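Local coordinates for putative uncharacterized protein TTHA0988 (Thermus thermophilus, PDB 3OEP) that is a KipI-KipA homologue of unknown function, once taken for an allophanate hydrolase and built from cyclophilin-like domains, at residues 120-129 / 152-162; 80-89 / 168-176. One frame throughout, in Å; residues are numbered along the deposited sequence.

Contact 1. Residues 120-129 / 152-162; sequences TPGFPFLAEV and VAGVQTGIYPL
The ring of F123 turns its edge to the face of Y160, a T-shaped pair with centroids 4.8 Å apart and planes at 64°, in which F123 CE2 stands above the rim of the tyrosine ring. One face of F123 receives the carbonyl oxygen of I159 over its centre, with Y160 N farther out on that face; T120 OG1 lies in plane at the edge. With CG anti to the backbone N (chi1 -164°), F123 reaches across the antiparallel pairing of strands 124-127 and 156-159, part of the cyclophilin-like sheet of the subdomain C and D region. F123 CE1 lies 3.9 Å from G158 CA, where the backbone carries no side chain. Beside it, the OE1 of Q156 lies 3.6 Å from F125 CB, the two side chains crossing obliquely.

L126 and T157 form the hydrogen-bonded pair: L126 N reaches T157 O at 2.8 Å, and T157 N returns to L126 O at 2.9 Å. T157 CG2 packs on L126 CB, while T157 OG1 bonds to A151 O and H107 NE2. At the far end P161 CG presses on P121 O, and a water links T120 OG1 to L162 O. Beyond the cis peptide before E128, V129 N meets V155 O at 2.9 Å in a nearly straight bond, the donor standing 44° out of the carbonyl plane.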
ATOM      1  N   THR A 120      -4.323  -7.453   3.816  1.00 19.95           N
ATOM      2  CA  THR A 120      -3.102  -7.614   3.027  1.00 19.07           C
ATOM      3  C   THR A 120      -3.598  -8.214   1.714  1.00 17.22           C
ATOM      4  O   THR A 120      -4.718  -8.722   1.669  1.00 16.92           O
ATOM      5  CB  THR A 120      -2.077  -8.547   3.709  1.00 20.56           C
ATOM      6  OG1 THR A 120      -2.641  -9.851   3.892  1.00 21.17           O
ATOM      7  CG2 THR A 120      -1.660  -7.995   5.069  1.00 21.59           C
ATOM      8  N   PRO A 121      -2.798  -8.153   0.637  1.00 15.96           N
ATOM      9  CA  PRO A 121      -3.309  -8.647  -0.645  1.00 15.59           C
ATOM     10  C   PRO A 121      -3.960 -10.041  -0.565  1.00 15.66           C
ATOM     11  O   PRO A 121      -3.355 -10.984  -0.068  1.00 16.53           O
ATOM     12  CB  PRO A 121      -2.060  -8.647  -1.528  1.00 17.74           C
ATOM     13  CG  PRO A 121      -1.291  -7.477  -1.011  1.00 17.61           C
ATOM     14  CD  PRO A 121      -1.491  -7.491   0.479  1.00 17.23           C
ATOM     15  N   GLY A 122      -5.209 -10.137  -1.016  1.00 15.09           N
ATOM     16  CA  GLY A 122      -5.925 -11.414  -1.061  1.00 15.26           C
ATOM     17  C   GLY A 122      -6.564 -11.893   0.234  1.00 15.72           C
ATOM     18  O   GLY A 122      -7.226 -12.931   0.235  1.00 16.45           O
ATOM     19  N   PHE A 123      -6.393 -11.140   1.323  1.00 14.01           N
ATOM     20  CA  PHE A 123      -6.930 -11.501   2.655  1.00 13.18           C
ATOM     21  C   PHE A 123      -8.446 -11.308   2.688  1.00 13.81           C
ATOM     22  O   PHE A 123      -8.913 -10.174   2.597  1.00 13.89           O
ATOM     23  CB  PHE A 123      -6.285 -10.587   3.707  1.00 12.14           C
ATOM     24  CG  PHE A 123      -6.429 -11.054   5.144  1.00 16.54           C
ATOM     25  CD1 PHE A 123      -7.646 -11.463   5.666  1.00 24.61           C
ATOM     26  CD2 PHE A 123      -5.333 -11.015   5.993  1.00 24.48           C
ATOM     27  CE1 PHE A 123      -7.755 -11.870   6.996  1.00 25.85           C
ATOM     28  CE2 PHE A 123      -5.438 -11.414   7.319  1.00 25.64           C
ATOM     29  CZ  PHE A 123      -6.649 -11.850   7.817  1.00 20.86           C
ATOM     30  N   PRO A 124      -9.218 -12.399   2.845  1.00 13.10           N
ATOM     31  CA  PRO A 124     -10.671 -12.263   2.886  1.00 12.34           C
ATOM     32  C   PRO A 124     -11.190 -12.036   4.291  1.00 13.67           C
ATOM     33  O   PRO A 124     -10.747 -12.699   5.228  1.00 14.99           O
ATOM     34  CB  PRO A 124     -11.152 -13.618   2.385  1.00 14.30           C
ATOM     35  CG  PRO A 124     -10.116 -14.576   2.904  1.00 14.34           C
ATOM     36  CD  PRO A 124      -8.807 -13.815   2.893  1.00 13.13           C
ATOM     37  N   PHE A 125     -12.114 -11.091   4.431  1.00 13.02           N
ATOM     38  CA  PHE A 125     -12.883 -10.952   5.656  1.00 13.44           C
ATOM     39  C   PHE A 125     -14.234 -11.591   5.380  1.00 11.84           C
ATOM     40  O   PHE A 125     -14.987 -11.119   4.530  1.00 12.14           O
ATOM     41  CB  PHE A 125     -13.048  -9.486   6.058  1.00 14.13           C
ATOM     42  CG  PHE A 125     -11.808  -8.862   6.683  1.00 18.58           C
ATOM     43  CD1 PHE A 125     -10.720  -9.634   7.097  1.00 25.11           C
ATOM     44  CD2 PHE A 125     -11.757  -7.499   6.897  1.00 23.46           C
ATOM     45  CE1 PHE A 125      -9.601  -9.039   7.673  1.00 23.25           C
ATOM     46  CE2 PHE A 125     -10.646  -6.907   7.471  1.00 24.25           C
ATOM     47  CZ  PHE A 125      -9.573  -7.672   7.858  1.00 23.76           C
ATOM     48  N   LEU A 126     -14.504 -12.686   6.086  1.00 11.39           N
ATOM     49  CA  LEU A 126     -15.688 -13.510   5.882  1.00 10.81           C
ATOM     50  C   LEU A 126     -16.645 -13.410   7.066  1.00 10.99           C
ATOM     51  O   LEU A 126     -16.211 -13.305   8.207  1.00 13.22           O
ATOM     52  CB  LEU A 126     -15.254 -14.964   5.733  1.00 12.86           C
ATOM     53  CG  LEU A 126     -14.299 -15.278   4.585  1.00 14.80           C
ATOM     54  CD1 LEU A 126     -13.386 -16.448   4.945  1.00 23.92           C
ATOM     55  CD2 LEU A 126     -15.087 -15.577   3.343  1.00 20.15           C
ATOM     56  N   ALA A 127     -17.944 -13.461   6.787  1.00 11.41           N
ATOM     57  CA  ALA A 127     -18.966 -13.481   7.838  1.00 12.44           C
ATOM     58  C   ALA A 127     -20.129 -14.328   7.326  1.00 12.82           C
ATOM     59  O   ALA A 127     -20.251 -14.488   6.110  1.00 12.29           O
ATOM     60  CB  ALA A 127     -19.427 -12.048   8.170  1.00 12.66           C
ATOM     61  N   GLU A 128     -20.989 -14.882   8.190  1.00 13.69           N
ATOM     62  CA  GLU A 128     -20.991 -14.713   9.649  1.00 13.71           C
ATOM     63  C   GLU A 128     -20.550 -15.964  10.403  1.00 12.97           C
ATOM     64  O   GLU A 128     -21.069 -17.064  10.174  1.00 15.46           O
ATOM     65  CB  GLU A 128     -22.413 -14.399  10.137  1.00 16.61           C
ATOM     66  CG  GLU A 128     -23.014 -13.113   9.602  1.00 19.37           C
ATOM     67  CD  GLU A 128     -24.472 -12.906  10.012  1.00 29.44           C
ATOM     68  OE1 GLU A 128     -25.088 -13.807  10.636  1.00 26.39           O
ATOM     69  OE2 GLU A 128     -25.013 -11.832   9.687  1.00 31.98           O
ATOM     70  N   VAL A 129     -19.641 -15.776  11.353  1.00 12.79           N
ATOM     71  CA  VAL A 129     -19.305 -16.810  12.331  1.00 13.81           C
ATOM     72  C   VAL A 129     -20.533 -17.103  13.202  1.00 13.92           C
ATOM     73  O   VAL A 129     -21.249 -16.184  13.625  1.00 14.06           O
ATOM     74  CB  VAL A 129     -18.103 -16.357  13.215  1.00 13.85           C
ATOM     75  CG1 VAL A 129     -17.867 -17.306  14.386  1.00 11.80           C
ATOM     76  CG2 VAL A 129     -16.842 -16.237  12.377  1.00 12.95           C
ATOM     77  N   VAL A 152     -10.403 -16.467  13.692  1.00 12.02           N
ATOM     78  CA  VAL A 152     -11.696 -15.854  13.990  1.00 12.34           C
ATOM     79  C   VAL A 152     -11.574 -14.700  14.980  1.00 12.61           C
ATOM     80  O   VAL A 152     -10.729 -14.701  15.881  1.00 13.40           O
ATOM     81  CB  VAL A 152     -12.736 -16.872  14.527  1.00 12.47           C
ATOM     82  CG1 VAL A 152     -13.031 -17.951  13.488  1.00 13.12           C
ATOM     83  CG2 VAL A 152     -12.272 -17.504  15.851  1.00 12.35           C
ATOM     84  N   ALA A 153     -12.441 -13.717  14.802  1.00 12.55           N
ATOM     85  CA  ALA A 153     -12.601 -12.641  15.765  1.00 14.39           C
ATOM     86  C   ALA A 153     -14.015 -12.117  15.616  1.00 14.26           C
ATOM     87  O   ALA A 153     -14.408 -11.651  14.542  1.00 12.57           O
ATOM     88  CB  ALA A 153     -11.585 -11.545  15.532  1.00 15.20           C
ATOM     89  N   GLY A 154     -14.780 -12.220  16.697  1.00 14.73           N
ATOM     90  CA  GLY A 154     -16.187 -11.857  16.694  1.00 15.88           C
ATOM     91  C   GLY A 154     -16.948 -12.577  15.595  1.00 14.10           C
ATOM     92  O   GLY A 154     -16.820 -13.788  15.430  1.00 15.07           O
ATOM     93  N   VAL A 155     -17.726 -11.816  14.826  1.00 15.75           N
ATOM     94  CA  VAL A 155     -18.559 -12.373  13.753  1.00 13.57           C
ATOM     95  C   VAL A 155     -17.766 -12.717  12.480  1.00 13.73           C
ATOM     96  O   VAL A 155     -18.334 -13.234  11.512  1.00 14.21           O
ATOM     97  CB  VAL A 155     -19.718 -11.393  13.411  1.00 16.25           C
ATOM     98  CG1 VAL A 155     -19.195 -10.190  12.643  1.00 14.87           C
ATOM     99  CG2 VAL A 155     -20.839 -12.099  12.641  1.00 17.23           C
ATOM    100  N   GLN A 156     -16.462 -12.442  12.477  1.00 12.81           N
ATOM    101  CA  GLN A 156     -15.652 -12.613  11.272  1.00 13.06           C
ATOM    102  C   GLN A 156     -14.657 -13.759  11.349  1.00 12.98           C
ATOM    103  O   GLN A 156     -14.143 -14.095  12.419  1.00 13.49           O
ATOM    104  CB  GLN A 156     -14.886 -11.331  10.970  1.00 15.09           C
ATOM    105  CG  GLN A 156     -15.770 -10.131  10.730  1.00 16.78           C
ATOM    106  CD  GLN A 156     -14.980  -8.967  10.190  1.00 23.21           C
ATOM    107  OE1 GLN A 156     -14.941  -8.754   8.985  1.00 25.48           O
ATOM    108  NE2 GLN A 156     -14.310  -8.233  11.073  1.00 25.06           N
ATOM    109  N   THR A 157     -14.389 -14.356  10.193  1.00 12.78           N
ATOM    110  CA  THR A 157     -13.290 -15.293  10.053  1.00 11.50           C
ATOM    111  C   THR A 157     -12.461 -14.844   8.853  1.00 13.30           C
ATOM    112  O   THR A 157     -12.947 -14.130   7.976  1.00 12.95           O
ATOM    113  CB  THR A 157     -13.785 -16.766   9.941  1.00 13.64           C
ATOM    114  OG1 THR A 157     -12.666 -17.668   9.960  1.00 12.72           O
ATOM    115  CG2 THR A 157     -14.599 -16.995   8.676  1.00 13.82           C
ATOM    116  N   GLY A 158     -11.194 -15.226   8.836  1.00 13.48           N
ATOM    117  CA  GLY A 158     -10.298 -14.786   7.783  1.00 14.11           C
ATOM    118  C   GLY A 158      -9.175 -15.766   7.543  1.00 13.70           C
ATOM    119  O   GLY A 158      -8.965 -16.698   8.329  1.00 12.47           O
ATOM    120  N   ILE A 159      -8.471 -15.563   6.433  1.00 13.08           N
ATOM    121  CA  ILE A 159      -7.334 -16.399   6.066  1.00 12.44           C
ATOM    122  C   ILE A 159      -6.157 -15.479   5.770  1.00 13.98           C
ATOM    123  O   ILE A 159      -6.236 -14.652   4.870  1.00 12.69           O
ATOM    124  CB  ILE A 159      -7.621 -17.261   4.824  1.00 13.55           C
ATOM    125  CG1 ILE A 159      -8.912 -18.073   5.005  1.00 14.70           C
ATOM    126  CG2 ILE A 159      -6.423 -18.185   4.548  1.00 13.63           C
ATOM    127  CD1 ILE A 159      -9.427 -18.718   3.745  1.00 16.35           C
ATOM    128  N   TYR A 160      -5.088 -15.601   6.551  1.00 13.89           N
ATOM    129  CA  TYR A 160      -3.871 -14.805   6.333  1.00 14.78           C
ATOM    130  C   TYR A 160      -3.157 -15.368   5.096  1.00 15.50           C
ATOM    131  O   TYR A 160      -2.701 -16.502   5.125  1.00 16.68           O
ATOM    132  CB  TYR A 160      -2.955 -14.873   7.565  1.00 15.69           C
ATOM    133  CG  TYR A 160      -3.467 -14.138   8.784  1.00 15.10           C
ATOM    134  CD1 TYR A 160      -2.934 -12.908   9.158  1.00 18.98           C
ATOM    135  CD2 TYR A 160      -4.483 -14.672   9.578  1.00 16.07           C
ATOM    136  CE1 TYR A 160      -3.401 -12.225  10.278  1.00 20.54           C
ATOM    137  CE2 TYR A 160      -4.959 -13.995  10.703  1.00 18.36           C
ATOM    138  CZ  TYR A 160      -4.416 -12.768  11.045  1.00 20.69           C
ATOM    139  OH  TYR A 160      -4.875 -12.091  12.154  1.00 20.86           O
ATOM    140  N   PRO A 161      -3.056 -14.589   3.998  1.00 14.60           N
ATOM    141  CA  PRO A 161      -2.413 -15.138   2.793  1.00 15.34           C
ATOM    142  C   PRO A 161      -0.885 -15.150   2.866  1.00 16.36           C
ATOM    143  O   PRO A 161      -0.238 -15.941   2.172  1.00 17.53           O
ATOM    144  CB  PRO A 161      -2.869 -14.185   1.677  1.00 17.54           C
ATOM    145  CG  PRO A 161      -3.931 -13.319   2.286  1.00 20.36           C
ATOM    146  CD  PRO A 161      -3.634 -13.260   3.733  1.00 17.11           C
ATOM    147  N   LEU A 162      -0.345 -14.252   3.685  1.00 15.61           N
ATOM    148  CA  LEU A 162       1.082 -14.015   3.835  1.00 19.69           C
ATOM    149  C   LEU A 162       1.366 -13.850   5.326  1.00 18.61           C
ATOM    150  O   LEU A 162       0.463 -13.466   6.085  1.00 18.24           O
ATOM    151  CB  LEU A 162       1.475 -12.707   3.135  1.00 20.02           C
ATOM    152  CG  LEU A 162       1.204 -12.562   1.631  1.00 27.94           C
ATOM    153  CD1 LEU A 162       0.530 -11.230   1.310  1.00 30.32           C
ATOM    154  CD2 LEU A 162       2.480 -12.707   0.842  1.00 27.19           C
TER
HETATM  155  O   HOH W   1      -1.574 -11.545   5.948  1.00 23.75           O

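Contact 2. Residues 80-89 / 168-176; sequences IPVRYDGEDL and WNLLGTSLV
R83 lays one face of its guanidinium over the methyl CD2 of L175, 3.7 Å from NH2, the two side chains crossing at about a right angle. R83 also runs side by side with T173, and its NH1 forms a salt bridge with D85 OD2 at 2.8 Å, met from above the carboxylate plane. The other oxygen, D85 OD1, takes the T173 hydroxyl on its syn lone pair at 2.8 Å. D85 can reach back this way because its CG sits between the backbone N and the carbonyl carbon (chi1 66°). Each carboxylate oxygen thus has its own donor, while R83 NH2 bonds to G202 O and T204 OG1.

Beneath these side chains, strands 77-83 and 169-174 pair antiparallel in the cyclophilin-like sheet. R83 and T173 are a hydrogen-bonded pair, and V82 faces S174 in the next, non-hydrogen-bonded one; L175 N extends the ladder to P81 O at 2.9 Å. L171 and G172 form a classic beta bulge against the neighbouring strand 149-153. Past R83 the chain bends through an inverse gamma turn centred on Y84, whose hydroxyl bonds to H107 ND1. G86 CA lies 3.4 Å from L170 O, so the two backbones are in direct contact, and G86 N adds a weak bond to L171 O.

D88 then meets L170 twice. Its N donates to L170 O at 3.1 Å, in the carbonyl plane, and its OD2 accepts L170 N at 2.8 Å on the anti lone pair, an oxygen that R142 also engages through a salt bridge.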
ATOM      1  N   ILE A  80     -12.622 -24.256   0.951  1.00 14.76           N
ATOM      2  CA  ILE A  80     -11.325 -24.093   1.601  1.00 14.01           C
ATOM      3  C   ILE A  80     -11.067 -25.287   2.519  1.00 13.19           C
ATOM      4  O   ILE A  80     -11.617 -25.351   3.621  1.00 13.39           O
ATOM      5  CB  ILE A  80     -11.261 -22.791   2.444  1.00 13.85           C
ATOM      6  CG1 ILE A  80     -11.592 -21.555   1.599  1.00 15.68           C
ATOM      7  CG2 ILE A  80      -9.883 -22.632   3.115  1.00 14.94           C
ATOM      8  CD1 ILE A  80     -10.639 -21.301   0.458  1.00 17.32           C
ATOM      9  N   PRO A  81     -10.253 -26.255   2.067  1.00 12.96           N
ATOM     10  CA  PRO A  81      -9.853 -27.342   2.968  1.00 12.99           C
ATOM     11  C   PRO A  81      -8.984 -26.780   4.080  1.00 13.81           C
ATOM     12  O   PRO A  81      -8.128 -25.932   3.813  1.00 12.11           O
ATOM     13  CB  PRO A  81      -9.045 -28.290   2.070  1.00 14.22           C
ATOM     14  CG  PRO A  81      -9.261 -27.826   0.686  1.00 18.17           C
ATOM     15  CD  PRO A  81      -9.640 -26.391   0.736  1.00 14.59           C
ATOM     16  N   VAL A  82      -9.207 -27.239   5.310  1.00 13.17           N
ATOM     17  CA  VAL A  82      -8.535 -26.685   6.490  0.50 12.74           C
ATOM     18  C   VAL A  82      -8.077 -27.783   7.439  1.00 13.36           C
ATOM     19  O   VAL A  82      -8.840 -28.709   7.735  1.00 14.47           O
ATOM     20  CB  VAL A  82      -9.482 -25.757   7.282  0.50 13.22           C
ATOM     21  CG1 VAL A  82      -8.760 -25.128   8.490  0.50  7.64           C
ATOM     22  CG2 VAL A  82     -10.041 -24.696   6.382  0.50 14.09           C
ATOM     23  N   ARG A  83      -6.840 -27.670   7.917  1.00 14.01           N
ATOM     24  CA  ARG A  83      -6.339 -28.516   8.994  1.00 14.71           C
ATOM     25  C   ARG A  83      -6.517 -27.721  10.287  1.00 15.05           C
ATOM     26  O   ARG A  83      -5.949 -26.635  10.430  1.00 13.94           O
ATOM     27  CB  ARG A  83      -4.865 -28.847   8.777  1.00 15.08           C
ATOM     28  CG  ARG A  83      -4.332 -29.913   9.722  1.00 17.02           C
ATOM     29  CD  ARG A  83      -2.818 -29.868   9.872  1.00 21.07           C
ATOM     30  NE  ARG A  83      -2.117 -29.841   8.590  1.00 18.33           N
ATOM     31  CZ  ARG A  83      -1.296 -28.879   8.166  1.00 19.69           C
ATOM     32  NH1 ARG A  83      -1.026 -27.802   8.907  1.00 19.58           N
ATOM     33  NH2 ARG A  83      -0.731 -28.994   6.970  1.00 18.04           N
ATOM     34  N   TYR A  84      -7.315 -28.244  11.221  1.00 15.92           N
ATOM     35  CA  TYR A  84      -7.631 -27.506  12.450  1.00 15.14           C
ATOM     36  C   TYR A  84      -6.583 -27.789  13.516  1.00 16.72           C
ATOM     37  O   TYR A  84      -6.826 -28.520  14.479  1.00 17.29           O
ATOM     38  CB  TYR A  84      -9.051 -27.823  12.935  1.00 15.52           C
ATOM     39  CG  TYR A  84     -10.108 -27.147  12.092  1.00 14.74           C
ATOM     40  CD1 TYR A  84     -10.397 -25.794  12.259  1.00 15.25           C
ATOM     41  CD2 TYR A  84     -10.793 -27.844  11.104  1.00 12.70           C
ATOM     42  CE1 TYR A  84     -11.354 -25.157  11.473  1.00 13.96           C
ATOM     43  CE2 TYR A  84     -11.760 -27.216  10.317  1.00 14.87           C
ATOM     44  CZ  TYR A  84     -12.034 -25.874  10.511  1.00 14.63           C
ATOM     45  OH  TYR A  84     -12.976 -25.243   9.743  1.00 14.55           O
ATOM     46  N   ASP A  85      -5.412 -27.187  13.306  1.00 15.67           N
ATOM     47  CA  ASP A  85      -4.236 -27.350  14.152  1.00 17.39           C
ATOM     48  C   ASP A  85      -3.810 -26.009  14.749  1.00 16.65           C
ATOM     49  O   ASP A  85      -2.657 -25.840  15.169  1.00 15.87           O
ATOM     50  CB  ASP A  85      -3.083 -27.949  13.330  1.00 18.22           C
ATOM     51  CG  ASP A  85      -2.571 -27.005  12.227  1.00 21.07           C
ATOM     52  OD1 ASP A  85      -3.222 -25.972  11.939  1.00 18.32           O
ATOM     53  OD2 ASP A  85      -1.500 -27.299  11.642  1.00 22.93           O
ATOM     54  N   GLY A  86      -4.743 -25.056  14.789  1.00 14.47           N
ATOM     55  CA  GLY A  86      -4.433 -23.700  15.200  1.00 15.11           C
ATOM     56  C   GLY A  86      -3.937 -23.614  16.630  1.00 15.97           C
ATOM     57  O   GLY A  86      -4.432 -24.320  17.517  1.00 16.51           O
ATOM     58  N   GLU A  87      -2.959 -22.737  16.845  1.00 16.89           N
ATOM     59  CA  GLU A  87      -2.318 -22.576  18.150  1.00 19.24           C
ATOM     60  C   GLU A  87      -3.305 -22.129  19.236  1.00 19.27           C
ATOM     61  O   GLU A  87      -3.096 -22.421  20.405  1.00 19.64           O
ATOM     62  CB  GLU A  87      -1.166 -21.566  18.043  1.00 20.75           C
ATOM     63  CG  GLU A  87      -0.281 -21.447  19.283  1.00 30.75           C
ATOM     64  CD  GLU A  87       0.870 -20.466  19.093  1.00 39.55           C
ATOM     65  OE1 GLU A  87       1.481 -20.455  18.003  1.00 47.52           O
ATOM     66  OE2 GLU A  87       1.163 -19.700  20.036  1.00 47.56           O
ATOM     67  N   ASP A  88      -4.373 -21.434  18.843  1.00 18.36           N
ATOM     68  CA  ASP A  88      -5.367 -20.914  19.791  1.00 18.02           C
ATOM     69  C   ASP A  88      -6.610 -21.796  19.950  1.00 17.32           C
ATOM     70  O   ASP A  88      -7.510 -21.462  20.726  1.00 17.28           O
ATOM     71  CB  ASP A  88      -5.812 -19.514  19.363  1.00 18.14           C
ATOM     72  CG  ASP A  88      -4.674 -18.516  19.356  1.00 21.05           C
ATOM     73  OD1 ASP A  88      -3.834 -18.558  20.288  1.00 20.61           O
ATOM     74  OD2 ASP A  88      -4.619 -17.680  18.423  1.00 16.55           O
ATOM     75  N   LEU A  89      -6.667 -22.915  19.239  1.00 16.94           N
ATOM     76  CA  LEU A  89      -7.875 -23.737  19.237  1.00 18.52           C
ATOM     77  C   LEU A  89      -8.271 -24.183  20.656  1.00 19.72           C
ATOM     78  O   LEU A  89      -9.440 -24.038  21.045  1.00 19.75           O
ATOM     79  CB  LEU A  89      -7.730 -24.916  18.259  1.00 20.14           C
ATOM     80  CG  LEU A  89      -8.936 -25.819  18.010  1.00 25.66           C
ATOM     81  CD1 LEU A  89     -10.121 -25.020  17.537  1.00 26.79           C
ATOM     82  CD2 LEU A  89      -8.576 -26.891  16.983  1.00 26.69           C
ATOM     83  N   TRP A 168      -6.057 -11.993  15.642  1.00 19.37           N
ATOM     84  CA  TRP A 168      -7.210 -12.893  15.535  1.00 17.97           C
ATOM     85  C   TRP A 168      -6.865 -14.261  16.124  1.00 17.95           C
ATOM     86  O   TRP A 168      -5.689 -14.605  16.290  1.00 17.73           O
ATOM     87  CB  TRP A 168      -7.700 -12.989  14.084  1.00 18.46           C
ATOM     88  CG  TRP A 168      -8.454 -11.765  13.631  1.00 19.04           C
ATOM     89  CD1 TRP A 168      -8.397 -10.513  14.179  1.00 20.10           C
ATOM     90  CD2 TRP A 168      -9.371 -11.674  12.531  1.00 16.66           C
ATOM     91  NE1 TRP A 168      -9.220  -9.654  13.499  1.00 20.78           N
ATOM     92  CE2 TRP A 168      -9.829 -10.338  12.479  1.00 19.28           C
ATOM     93  CE3 TRP A 168      -9.845 -12.591  11.584  1.00 19.12           C
ATOM     94  CZ2 TRP A 168     -10.738  -9.896  11.518  1.00 20.92           C
ATOM     95  CZ3 TRP A 168     -10.751 -12.149  10.627  1.00 19.97           C
ATOM     96  CH2 TRP A 168     -11.190 -10.813  10.604  1.00 21.67           C
ATOM     97  N   ASN A 169      -7.902 -15.012  16.485  1.00 15.73           N
ATOM     98  CA  ASN A 169      -7.738 -16.291  17.165  1.00 15.13           C
ATOM     99  C   ASN A 169      -7.512 -17.393  16.134  1.00 14.04           C
ATOM    100  O   ASN A 169      -8.386 -17.661  15.307  1.00 14.02           O
ATOM    101  CB  ASN A 169      -8.974 -16.596  18.008  1.00 14.93           C
ATOM    102  CG  ASN A 169      -9.232 -15.540  19.068  1.00 17.58           C
ATOM    103  OD1 ASN A 169      -8.528 -15.478  20.078  1.00 18.96           O
ATOM    104  ND2 ASN A 169     -10.252 -14.701  18.848  1.00 17.04           N
ATOM    105  N   LEU A 170      -6.340 -18.020  16.186  1.00 14.42           N
ATOM    106  CA  LEU A 170      -5.905 -18.957  15.145  1.00 13.65           C
ATOM    107  C   LEU A 170      -6.459 -20.361  15.381  1.00 12.60           C
ATOM    108  O   LEU A 170      -6.115 -21.018  16.370  1.00 13.53           O
ATOM    109  CB  LEU A 170      -4.377 -19.010  15.074  1.00 13.64           C
ATOM    110  CG  LEU A 170      -3.640 -17.674  14.987  1.00 14.45           C
ATOM    111  CD1 LEU A 170      -2.135 -17.929  14.801  1.00 16.32           C
ATOM    112  CD2 LEU A 170      -4.184 -16.793  13.870  1.00 14.86           C
ATOM    113  N   LEU A 171      -7.318 -20.804  14.467  1.00 12.02           N
ATOM    114  CA  LEU A 171      -7.989 -22.099  14.570  1.00 11.78           C
ATOM    115  C   LEU A 171      -7.355 -23.191  13.709  1.00 13.64           C
ATOM    116  O   LEU A 171      -7.473 -24.373  14.024  1.00 13.57           O
ATOM    117  CB  LEU A 171      -9.456 -21.969  14.156  1.00 12.40           C
ATOM    118  CG  LEU A 171     -10.322 -20.987  14.927  1.00 13.42           C
ATOM    119  CD1 LEU A 171     -11.786 -21.207  14.573  1.00 18.19           C
ATOM    120  CD2 LEU A 171     -10.085 -21.142  16.435  1.00 15.29           C
ATOM    121  N   GLY A 172      -6.708 -22.808  12.617  1.00 13.00           N
ATOM    122  CA  GLY A 172      -6.124 -23.797  11.733  1.00 13.05           C
ATOM    123  C   GLY A 172      -5.317 -23.226  10.596  1.00 13.12           C
ATOM    124  O   GLY A 172      -4.918 -22.054  10.617  1.00 12.89           O
ATOM    125  N   THR A 173      -5.082 -24.080   9.605  1.00 12.38           N
ATOM    126  CA  THR A 173      -4.226 -23.787   8.469  1.00 14.15           C
ATOM    127  C   THR A 173      -4.969 -24.126   7.181  1.00 13.82           C
ATOM    128  O   THR A 173      -5.427 -25.252   7.010  1.00 13.89           O
ATOM    129  CB  THR A 173      -2.956 -24.651   8.521  1.00 14.99           C
ATOM    130  OG1 THR A 173      -2.280 -24.446   9.768  1.00 17.18           O
ATOM    131  CG2 THR A 173      -2.019 -24.314   7.363  1.00 16.43           C
ATOM    132  N   SER A 174      -5.076 -23.166   6.270  1.00 12.16           N
ATOM    133  CA  SER A 174      -5.687 -23.424   4.970  1.00 12.62           C
ATOM    134  C   SER A 174      -4.753 -24.300   4.144  1.00 13.58           C
ATOM    135  O   SER A 174      -3.542 -24.075   4.121  1.00 13.53           O
ATOM    136  CB  SER A 174      -5.965 -22.118   4.228  1.00 13.76           C
ATOM    137  OG  SER A 174      -6.471 -22.364   2.923  1.00 14.86           O
ATOM    138  N   LEU A 175      -5.321 -25.300   3.471  1.00 12.46           N
ATOM    139  CA  LEU A 175      -4.531 -26.218   2.657  1.00 12.16           C
ATOM    140  C   LEU A 175      -4.497 -25.780   1.187  1.00 12.46           C
ATOM    141  O   LEU A 175      -3.962 -26.493   0.323  1.00 13.28           O
ATOM    142  CB  LEU A 175      -5.031 -27.652   2.825  1.00 12.99           C
ATOM    143  CG  LEU A 175      -5.050 -28.111   4.288  1.00 13.05           C
ATOM    144  CD1 LEU A 175      -5.489 -29.568   4.381  1.00 14.64           C
ATOM    145  CD2 LEU A 175      -3.691 -27.910   4.960  1.00 13.90           C
ATOM    146  N   VAL A 176      -5.069 -24.604   0.928  1.00 11.99           N
ATOM    147  CA  VAL A 176      -4.931 -23.918  -0.355  0.50 13.01           C
ATOM    148  C   VAL A 176      -4.422 -22.498  -0.107  1.00 13.13           C
ATOM    149  O   VAL A 176      -4.779 -21.863   0.891  1.00 13.45           O
ATOM    150  CB  VAL A 176      -6.262 -23.869  -1.142  0.50 13.23           C
ATOM    151  CG1 VAL A 176      -6.682 -25.271  -1.572  0.50 12.23           C
ATOM    152  CG2 VAL A 176      -7.365 -23.204  -0.320  0.50 13.95           C
TER

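In the fold
Contacts 1 and 2 lie in one mixed sheet of the cyclophilin-like domain, their centres 12 Å apart, and contact 1 is nested within the stretch of chain that contact 2 closes. Strands 149-153 and 169-174 are neighbours, and V152 N comes within 2.8 Å of N169 O, probably a hydrogen bond. W168 spans the two: its CB is 3.5 Å from Y160 OH, its CZ3 is 3.6 Å from G158 N, and its ring meets that of F125. Y160 and W168 each have a glycerol, probably from the crystallisation liquor, about 3 Å from the side chain, so they may border a pocket. H107 stands between the two contacts, serving one with each ring nitrogen.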